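Local coordinates for ribonucleoside-diphosphate reductase, alpha chain (Actinobacillus ureae ATCC 25976, PDB 6DQX), which probably reduces ribonucleoside diphosphates to deoxyribonucleotides as the catalytic alpha subunit of a class Id ribonucleotide reductase, at residues 412-417 / 429-434; 504-509 / 520-525. All blocks are in the same frame, centred on the assembly; numbering follows the deposited sequence.

Contact 1. Residues 412-417 / 429-434; sequences MSIAPT and PSVEPF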
ATOM      1  N   MET A 412     -26.065  13.900 -15.366  1.00 11.89           N
ATOM      2  CA  MET A 412     -25.260  15.112 -15.619  1.00 11.98           C
ATOM      3  C   MET A 412     -24.302  15.518 -14.528  1.00 12.20           C
ATOM      4  O   MET A 412     -24.632  15.462 -13.354  1.00 11.99           O
ATOM      5  CB  MET A 412     -26.180  16.317 -15.938  1.00 13.35           C
ATOM      6  CG  MET A 412     -26.873  16.193 -17.284  1.00 14.34           C
ATOM      7  SD  MET A 412     -28.012  17.554 -17.609  1.00 17.21           S
ATOM      8  CE  MET A 412     -26.748  18.811 -17.811  1.00 18.17           C
ATOM      9  N   SER A 413     -23.132  15.982 -14.946  1.00 12.38           N
ATOM     10  CA  SER A 413     -22.126  16.486 -14.026  1.00 12.86           C
ATOM     11  C   SER A 413     -21.229  17.413 -14.802  1.00 12.51           C
ATOM     12  O   SER A 413     -20.909  17.135 -15.971  1.00 13.03           O
ATOM     13  CB  SER A 413     -21.296  15.317 -13.442  1.00 14.14           C
ATOM     14  OG  SER A 413     -20.554  14.667 -14.444  1.00 17.47           O
ATOM     15  N   ILE A 414     -20.734  18.461 -14.162  1.00 12.74           N
ATOM     16  CA  ILE A 414     -19.914  19.439 -14.893  1.00 14.33           C
ATOM     17  C   ILE A 414     -18.450  19.346 -14.480  1.00 14.47           C
ATOM     18  O   ILE A 414     -17.980  20.047 -13.588  1.00 14.50           O
ATOM     19  CB  ILE A 414     -20.469  20.891 -14.753  1.00 15.26           C
ATOM     20  CG1 ILE A 414     -21.970  20.935 -15.016  1.00 17.11           C
ATOM     21  CG2 ILE A 414     -19.686  21.860 -15.634  1.00 15.70           C
ATOM     22  CD1 ILE A 414     -22.415  20.356 -16.338  1.00 18.18           C
ATOM     23  N   ALA A 415     -17.748  18.439 -15.143  1.00 14.88           N
ATOM     24  CA  ALA A 415     -16.315  18.253 -14.935  1.00 15.01           C
ATOM     25  C   ALA A 415     -15.448  19.382 -15.535  1.00 15.18           C
ATOM     26  O   ALA A 415     -15.887  20.128 -16.418  1.00 13.87           O
ATOM     27  CB  ALA A 415     -15.899  16.924 -15.527  1.00 14.83           C
ATOM     28  N   PRO A 416     -14.179  19.473 -15.096  1.00 15.61           N
ATOM     29  CA  PRO A 416     -13.246  20.386 -15.747  1.00 16.47           C
ATOM     30  C   PRO A 416     -12.939  19.860 -17.148  1.00 16.72           C
ATOM     31  O   PRO A 416     -13.043  18.659 -17.391  1.00 17.35           O
ATOM     32  CB  PRO A 416     -11.985  20.293 -14.857  1.00 17.46           C
ATOM     33  CG  PRO A 416     -12.434  19.621 -13.603  1.00 16.94           C
ATOM     34  CD  PRO A 416     -13.501  18.685 -14.043  1.00 15.90           C
ATOM     35  N   THR A 417     -12.633  20.729 -18.090  1.00 16.70           N
ATOM     36  CA  THR A 417     -12.446  20.269 -19.484  1.00 17.81           C
ATOM     37  C   THR A 417     -11.241  20.953 -20.145  1.00 20.00           C
ATOM     38  O   THR A 417     -11.286  21.249 -21.333  1.00 18.20           O
ATOM     39  CB  THR A 417     -13.704  20.509 -20.371  1.00 17.30           C
ATOM     40  OG1 THR A 417     -13.904  21.902 -20.538  1.00 16.24           O
ATOM     41  CG2 THR A 417     -14.950  19.882 -19.814  1.00 17.28           C
ATOM     42  N   PRO A 429     -13.200  26.614 -21.163  1.00 16.02           N
ATOM     43  CA  PRO A 429     -13.319  25.394 -20.345  1.00 15.80           C
ATOM     44  C   PRO A 429     -14.596  25.308 -19.521  1.00 14.72           C
ATOM     45  O   PRO A 429     -14.968  26.276 -18.894  1.00 15.50           O
ATOM     46  CB  PRO A 429     -12.094  25.473 -19.445  1.00 16.65           C
ATOM     47  CG  PRO A 429     -11.757  26.902 -19.363  1.00 17.36           C
ATOM     48  CD  PRO A 429     -12.309  27.616 -20.544  1.00 16.35           C
ATOM     49  N   SER A 430     -15.281  24.156 -19.580  1.00 13.81           N
ATOM     50  CA  SER A 430     -16.514  23.899 -18.819  1.00 14.04           C
ATOM     51  C   SER A 430     -17.394  25.140 -18.736  1.00 13.59           C
ATOM     52  O   SER A 430     -17.791  25.671 -19.782  1.00 13.70           O
ATOM     53  CB  SER A 430     -16.275  23.214 -17.439  1.00 14.76           C
ATOM     54  OG  SER A 430     -15.704  24.090 -16.498  1.00 15.05           O
ATOM     55  N   VAL A 431     -17.706  25.585 -17.525  1.00 12.88           N
ATOM     56  CA  VAL A 431     -18.512  26.799 -17.298  1.00 13.20           C
ATOM     57  C   VAL A 431     -17.633  27.952 -16.822  1.00 13.34           C
ATOM     58  O   VAL A 431     -18.117  28.948 -16.343  1.00 14.00           O
ATOM     59  CB  VAL A 431     -19.643  26.543 -16.270  1.00 12.43           C
ATOM     60  CG1 VAL A 431     -20.685  25.611 -16.870  1.00 12.76           C
ATOM     61  CG2 VAL A 431     -19.124  25.946 -14.951  1.00 12.57           C
ATOM     62  N   GLU A 432     -16.329  27.794 -16.938  1.00 14.52           N
ATOM     63  CA  GLU A 432     -15.383  28.751 -16.385  1.00 15.94           C
ATOM     64  C   GLU A 432     -15.161  29.890 -17.393  1.00 16.92           C
ATOM     65  O   GLU A 432     -15.162  29.659 -18.600  1.00 16.85           O
ATOM     66  CB  GLU A 432     -14.078  27.979 -16.124  1.00 17.79           C
ATOM     67  CG  GLU A 432     -13.190  28.456 -15.012  1.00 20.10           C
ATOM     68  CD  GLU A 432     -12.064  27.467 -14.732  1.00 20.47           C
ATOM     69  OE1 GLU A 432     -11.009  27.634 -15.335  1.00 24.17           O
ATOM     70  OE2 GLU A 432     -12.247  26.513 -13.934  1.00 21.24           O
ATOM     71  N   PRO A 433     -14.923  31.127 -16.908  1.00 18.68           N
ATOM     72  CA  PRO A 433     -14.489  32.144 -17.854  1.00 18.97           C
ATOM     73  C   PRO A 433     -13.122  31.807 -18.440  1.00 19.52           C
ATOM     74  O   PRO A 433     -12.297  31.164 -17.776  1.00 19.60           O
ATOM     75  CB  PRO A 433     -14.384  33.418 -16.989  1.00 19.22           C
ATOM     76  CG  PRO A 433     -15.211  33.145 -15.770  1.00 19.08           C
ATOM     77  CD  PRO A 433     -15.065  31.665 -15.545  1.00 18.52           C
ATOM     78  N   PHE A 434     -12.893  32.222 -19.675  1.00 20.29           N
ATOM     79  CA  PHE A 434     -11.556  32.300 -20.233  1.00 20.57           C
ATOM     80  C   PHE A 434     -10.607  32.984 -19.277  1.00 21.14           C
ATOM     81  O   PHE A 434     -10.941  34.013 -18.694  1.00 18.64           O
ATOM     82  CB  PHE A 434     -11.539  33.081 -21.543  1.00 20.55           C
ATOM     83  CG  PHE A 434     -11.960  32.297 -22.749  1.00 20.30           C
ATOM     84  CD1 PHE A 434     -11.254  31.167 -23.158  1.00 20.28           C
ATOM     85  CD2 PHE A 434     -13.014  32.741 -23.543  1.00 20.64           C
ATOM     86  CE1 PHE A 434     -11.618  30.477 -24.300  1.00 19.64           C
ATOM     87  CE2 PHE A 434     -13.381  32.047 -24.697  1.00 20.44           C
ATOM     88  CZ  PHE A 434     -12.672  30.920 -25.082  1.00 20.54           C
TER
HETATM   89  O   HOH W   1     -12.930  23.433 -17.002  1.00 25.47           O

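Contact 2. Residues 504-509 / 520-525; sequences SVIQQA and QSINIM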
ATOM      1  N   SER A 504     -20.591  36.188  -9.185  1.00 17.29           N
ATOM      2  CA  SER A 504     -21.355  35.760 -10.371  1.00 18.17           C
ATOM      3  C   SER A 504     -21.088  34.299 -10.754  1.00 16.72           C
ATOM      4  O   SER A 504     -22.008  33.566 -11.137  1.00 15.28           O
ATOM      5  CB  SER A 504     -21.179  36.715 -11.561  1.00 20.59           C
ATOM      6  OG  SER A 504     -20.034  36.417 -12.331  1.00 23.47           O
ATOM      7  N   VAL A 505     -19.840  33.867 -10.588  1.00 16.02           N
ATOM      8  CA  VAL A 505     -19.470  32.464 -10.803  1.00 16.04           C
ATOM      9  C   VAL A 505     -20.300  31.560  -9.879  1.00 15.44           C
ATOM     10  O   VAL A 505     -20.928  30.604 -10.322  1.00 14.34           O
ATOM     11  CB  VAL A 505     -17.948  32.265 -10.591  1.00 16.40           C
ATOM     12  CG1 VAL A 505     -17.589  30.790 -10.492  1.00 16.48           C
ATOM     13  CG2 VAL A 505     -17.179  32.928 -11.725  1.00 16.77           C
ATOM     14  N   ILE A 506     -20.347  31.918  -8.599  1.00 15.15           N
ATOM     15  CA  ILE A 506     -21.080  31.157  -7.592  1.00 15.76           C
ATOM     16  C   ILE A 506     -22.584  31.185  -7.839  1.00 14.62           C
ATOM     17  O   ILE A 506     -23.259  30.132  -7.793  1.00 12.64           O
ATOM     18  CB  ILE A 506     -20.756  31.696  -6.168  1.00 17.45           C
ATOM     19  CG1 ILE A 506     -19.263  31.538  -5.859  1.00 19.03           C
ATOM     20  CG2 ILE A 506     -21.608  31.034  -5.098  1.00 18.20           C
ATOM     21  CD1 ILE A 506     -18.699  30.177  -6.085  1.00 19.58           C
ATOM     22  N   GLN A 507     -23.104  32.382  -8.126  1.00 14.18           N
ATOM     23  CA  GLN A 507     -24.534  32.513  -8.403  1.00 14.38           C
ATOM     24  C   GLN A 507     -25.004  31.746  -9.638  1.00 12.92           C
ATOM     25  O   GLN A 507     -26.035  31.061  -9.570  1.00 12.62           O
ATOM     26  CB  GLN A 507     -24.944  33.985  -8.469  1.00 14.88           C
ATOM     27  CG  GLN A 507     -24.900  34.613  -7.098  1.00 15.89           C
ATOM     28  CD  GLN A 507     -25.200  36.099  -7.088  1.00 16.81           C
ATOM     29  OE1 GLN A 507     -25.163  36.775  -8.123  1.00 18.22           O
ATOM     30  NE2 GLN A 507     -25.433  36.617  -5.898  1.00 17.07           N
ATOM     31  N   GLN A 508     -24.233  31.792 -10.729  1.00 12.84           N
ATOM     32  CA  GLN A 508     -24.537  30.998 -11.902  1.00 13.37           C
ATOM     33  C   GLN A 508     -24.501  29.500 -11.631  1.00 12.74           C
ATOM     34  O   GLN A 508     -25.326  28.751 -12.173  1.00 12.47           O
ATOM     35  CB  GLN A 508     -23.610  31.327 -13.073  1.00 14.75           C
ATOM     36  CG  GLN A 508     -23.909  32.660 -13.742  1.00 16.16           C
ATOM     37  CD  GLN A 508     -23.090  32.872 -15.002  1.00 17.02           C
ATOM     38  OE1 GLN A 508     -22.503  31.937 -15.529  1.00 17.58           O
ATOM     39  NE2 GLN A 508     -22.996  34.125 -15.453  1.00 19.39           N
ATOM     40  N   ALA A 509     -23.535  29.067 -10.815  1.00 12.42           N
ATOM     41  CA  ALA A 509     -23.462  27.652 -10.425  1.00 12.30           C
ATOM     42  C   ALA A 509     -24.695  27.273  -9.602  1.00 11.91           C
ATOM     43  O   ALA A 509     -25.323  26.225  -9.839  1.00 11.40           O
ATOM     44  CB  ALA A 509     -22.145  27.347  -9.673  1.00 12.60           C
ATOM     45  N   GLN A 520     -20.782  20.129  -9.834  1.00 10.37           N
ATOM     46  CA  GLN A 520     -20.076  20.992 -10.723  1.00 11.02           C
ATOM     47  C   GLN A 520     -18.698  21.354 -10.159  1.00 11.57           C
ATOM     48  O   GLN A 520     -18.611  21.741  -9.007  1.00 11.63           O
ATOM     49  CB  GLN A 520     -20.848  22.331 -10.922  1.00 10.94           C
ATOM     50  CG  GLN A 520     -22.281  22.207 -11.371  1.00 10.71           C
ATOM     51  CD  GLN A 520     -22.929  23.582 -11.384  1.00 10.57           C
ATOM     52  OE1 GLN A 520     -22.472  24.474 -12.123  1.00 10.81           O
ATOM     53  NE2 GLN A 520     -23.921  23.793 -10.527  1.00  9.54           N
ATOM     54  N   SER A 521     -17.651  21.209 -10.973  1.00 11.99           N
ATOM     55  CA  SER A 521     -16.291  21.621 -10.564  1.00 12.73           C
ATOM     56  C   SER A 521     -16.152  23.106 -10.736  1.00 12.76           C
ATOM     57  O   SER A 521     -16.038  23.586 -11.861  1.00 13.31           O
ATOM     58  CB  SER A 521     -15.217  20.910 -11.398  1.00 13.94           C
ATOM     59  OG  SER A 521     -15.467  19.529 -11.363  1.00 15.95           O
ATOM     60  N   ILE A 522     -16.193  23.823  -9.631  1.00 12.76           N
ATOM     61  CA  ILE A 522     -16.217  25.253  -9.644  1.00 12.82           C
ATOM     62  C   ILE A 522     -14.948  25.790  -9.000  1.00 12.98           C
ATOM     63  O   ILE A 522     -14.756  25.684  -7.775  1.00 12.30           O
ATOM     64  CB  ILE A 522     -17.474  25.790  -8.949  1.00 12.76           C
ATOM     65  CG1 ILE A 522     -18.722  25.295  -9.697  1.00 12.38           C
ATOM     66  CG2 ILE A 522     -17.401  27.316  -8.783  1.00 12.46           C
ATOM     67  CD1 ILE A 522     -18.944  25.866 -11.104  1.00 12.88           C
ATOM     68  N   ASN A 523     -14.142  26.393  -9.852  1.00 14.26           N
ATOM     69  CA  ASN A 523     -12.954  27.168  -9.448  1.00 16.40           C
ATOM     70  C   ASN A 523     -13.314  28.633  -9.278  1.00 17.45           C
ATOM     71  O   ASN A 523     -14.235  29.133  -9.912  1.00 17.24           O
ATOM     72  CB  ASN A 523     -11.856  27.044 -10.514  1.00 16.97           C
ATOM     73  CG  ASN A 523     -11.295  25.631 -10.628  1.00 17.39           C
ATOM     74  OD1 ASN A 523     -11.073  24.980  -9.619  1.00 17.40           O
ATOM     75  ND2 ASN A 523     -11.050  25.167 -11.859  1.00 16.63           N
ATOM     76  N   ILE A 524     -12.571  29.328  -8.421  1.00 18.94           N
ATOM     77  CA  ILE A 524     -12.676  30.785  -8.328  1.00 20.59           C
ATOM     78  C   ILE A 524     -11.252  31.336  -8.362  1.00 22.09           C
ATOM     79  O   ILE A 524     -10.282  30.598  -8.129  1.00 21.64           O
ATOM     80  CB  ILE A 524     -13.416  31.272  -7.061  1.00 21.60           C
ATOM     81  CG1 ILE A 524     -12.719  30.829  -5.776  1.00 22.88           C
ATOM     82  CG2 ILE A 524     -14.863  30.783  -7.045  1.00 22.44           C
ATOM     83  CD1 ILE A 524     -13.273  31.508  -4.538  1.00 23.49           C
ATOM     84  N   MET A 525     -11.151  32.624  -8.659  1.00 23.31           N
ATOM     85  CA  MET A 525      -9.874  33.303  -8.766  1.00 26.84           C
ATOM     86  C   MET A 525      -9.957  34.565  -7.938  1.00 27.53           C
ATOM     87  O   MET A 525     -10.856  35.398  -8.147  1.00 25.64           O
ATOM     88  CB  MET A 525      -9.562  33.621 -10.217  1.00 30.30           C
ATOM     89  CG  MET A 525      -8.108  34.005 -10.436  1.00 36.70           C
ATOM     90  SD  MET A 525      -7.736  34.233 -12.174  1.00 46.35           S
ATOM     91  CE  MET A 525      -7.344  32.565 -12.716  1.00 42.52           C
TER

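Contact 1. Residues 412-417 / 429-434
Thr417 OG1 accepts the backbone N-H of Ser430 at 2.8 Å (OG1 to N), with an N-H...O angle of 153°, the one direct hydrogen bond across this contact. The hydroxyl is placed for it by a chi1 of 67°, which puts OG1 between the threonine's own backbone N and carbonyl carbon. Ser421 OG is also hydrogen-bonded to the same oxygen, so two partners grip it. A water makes a second bridge: it accepts from Thr417 N at 2.9 Å and is also hydrogen-bonded to Ser430 OG. Beside this polar pair, Ser430 CB abuts Ala415 O at 3.3 Å. The apolar part is small: Ile414 presents its CG2 branch to both Ser430 CB and Val431 CG1, each 4.1 Å from that methyl, and the isoleucine and valine side chains meet at about a right angle.

The second shell is the chain's own folding. Pro429 to Glu432 form a type II' beta turn, closed by Glu432 N bonding Pro429 O at 2.8 Å. Ser430 occupies its second position with a positive phi of 38°, a backbone region more often taken by glycine, and the N-H of this turn residue points to Thr417 OG1. Thr417 is the N-cap residue of helix 418-423, although its side chain makes no capping bond. In class I relatives the start of the equivalent helix binds substrate phosphates, and a similar role is likely here.

Glu432 reaches back to that helix through a salt bridge with Lys418. Behind the turn, Ile414 and Val431 share a floor made by Val350 of strand 347-351 and Phe377 of helix 367-395, while Trp353 of helix 353-359 also borders the valine.

Contact 2. Residues 504-509 / 520-525
Ile522 fits against three residues of helix 502-513, namely Val505, Ile506 and Ala509. From its CB the side chain forks. One branch runs through CG1, which passes Ala509 CB at 4.0 Å, to CD1, which ends 3.8 Å from the same Ala509 CB. The other branch, CG2, lies anti to the backbone N (chi1, measured to CG1, is -61°) and touches Val505 CG1 at 3.9 Å and Ile506 CD1 at 4.1 Å. The valine and Ile522 side chains run antiparallel alongside one another, touching methyl to methyl. Residues 505 and 509, one helical turn apart, thus receive one branch each.

Val505 CG1 also rests 3.8 Å from Asn523 O, and Ile506 CD1 reaches Ile524 CG2 at 4.0 Å. Here the segment becomes strand 524-525, which runs parallel to strand 549-554; helix 532-544 joins the two as a beta-alpha-beta crossover in the barrel domain of the reductase. Helix 502-513 lies against this unit, with Ile506 further touching Ile550 of the second strand and Leu538 of the crossover helix.

At the other end of the segment the contact turns polar. Gln520 NE2 donates to Ala509 O at 2.9 Å with an N-H...O angle of 163°. The acceptor lies close to the amide plane of the glutamine, whereas the donor is tilted 33° from the carbonyl plane of Ala509. The other amide atom, Gln520 OE1, approaches Ala509 CA at 3.7 Å, laying the amide along the alanine. Gln513 OE1 takes a further bond from NE2 and Arg512 NH1 bonds OE1, which fixes the amide's rotation; the arginine's charge may polarise the group and strengthen its N-H donors.

Overall arrangement
Contacts 1 and 2 follow each other along the chain, yet their centres are only about 10 Å apart and they join directly. Two polar links connect segments 412-417 and 429-434 to 520-525: Ile414 O lies 2.9 Å from Ser521 N, and Glu432 OE2 lies 2.7 Å from Asn523 ND2, both probable hydrogen bonds. An apolar link runs from Val431 CG2 to Ile522 CD1 at 3.9 Å, bringing the turn of contact 1 onto the isoleucine at the middle of contact 2. The centre of contact 1 is about 7 Å from that of the chain and that of contact 2 about 12 Å. Both lie away from His65, a magnesium-binding residue in a structure of this protein, which carries no ion in this chain.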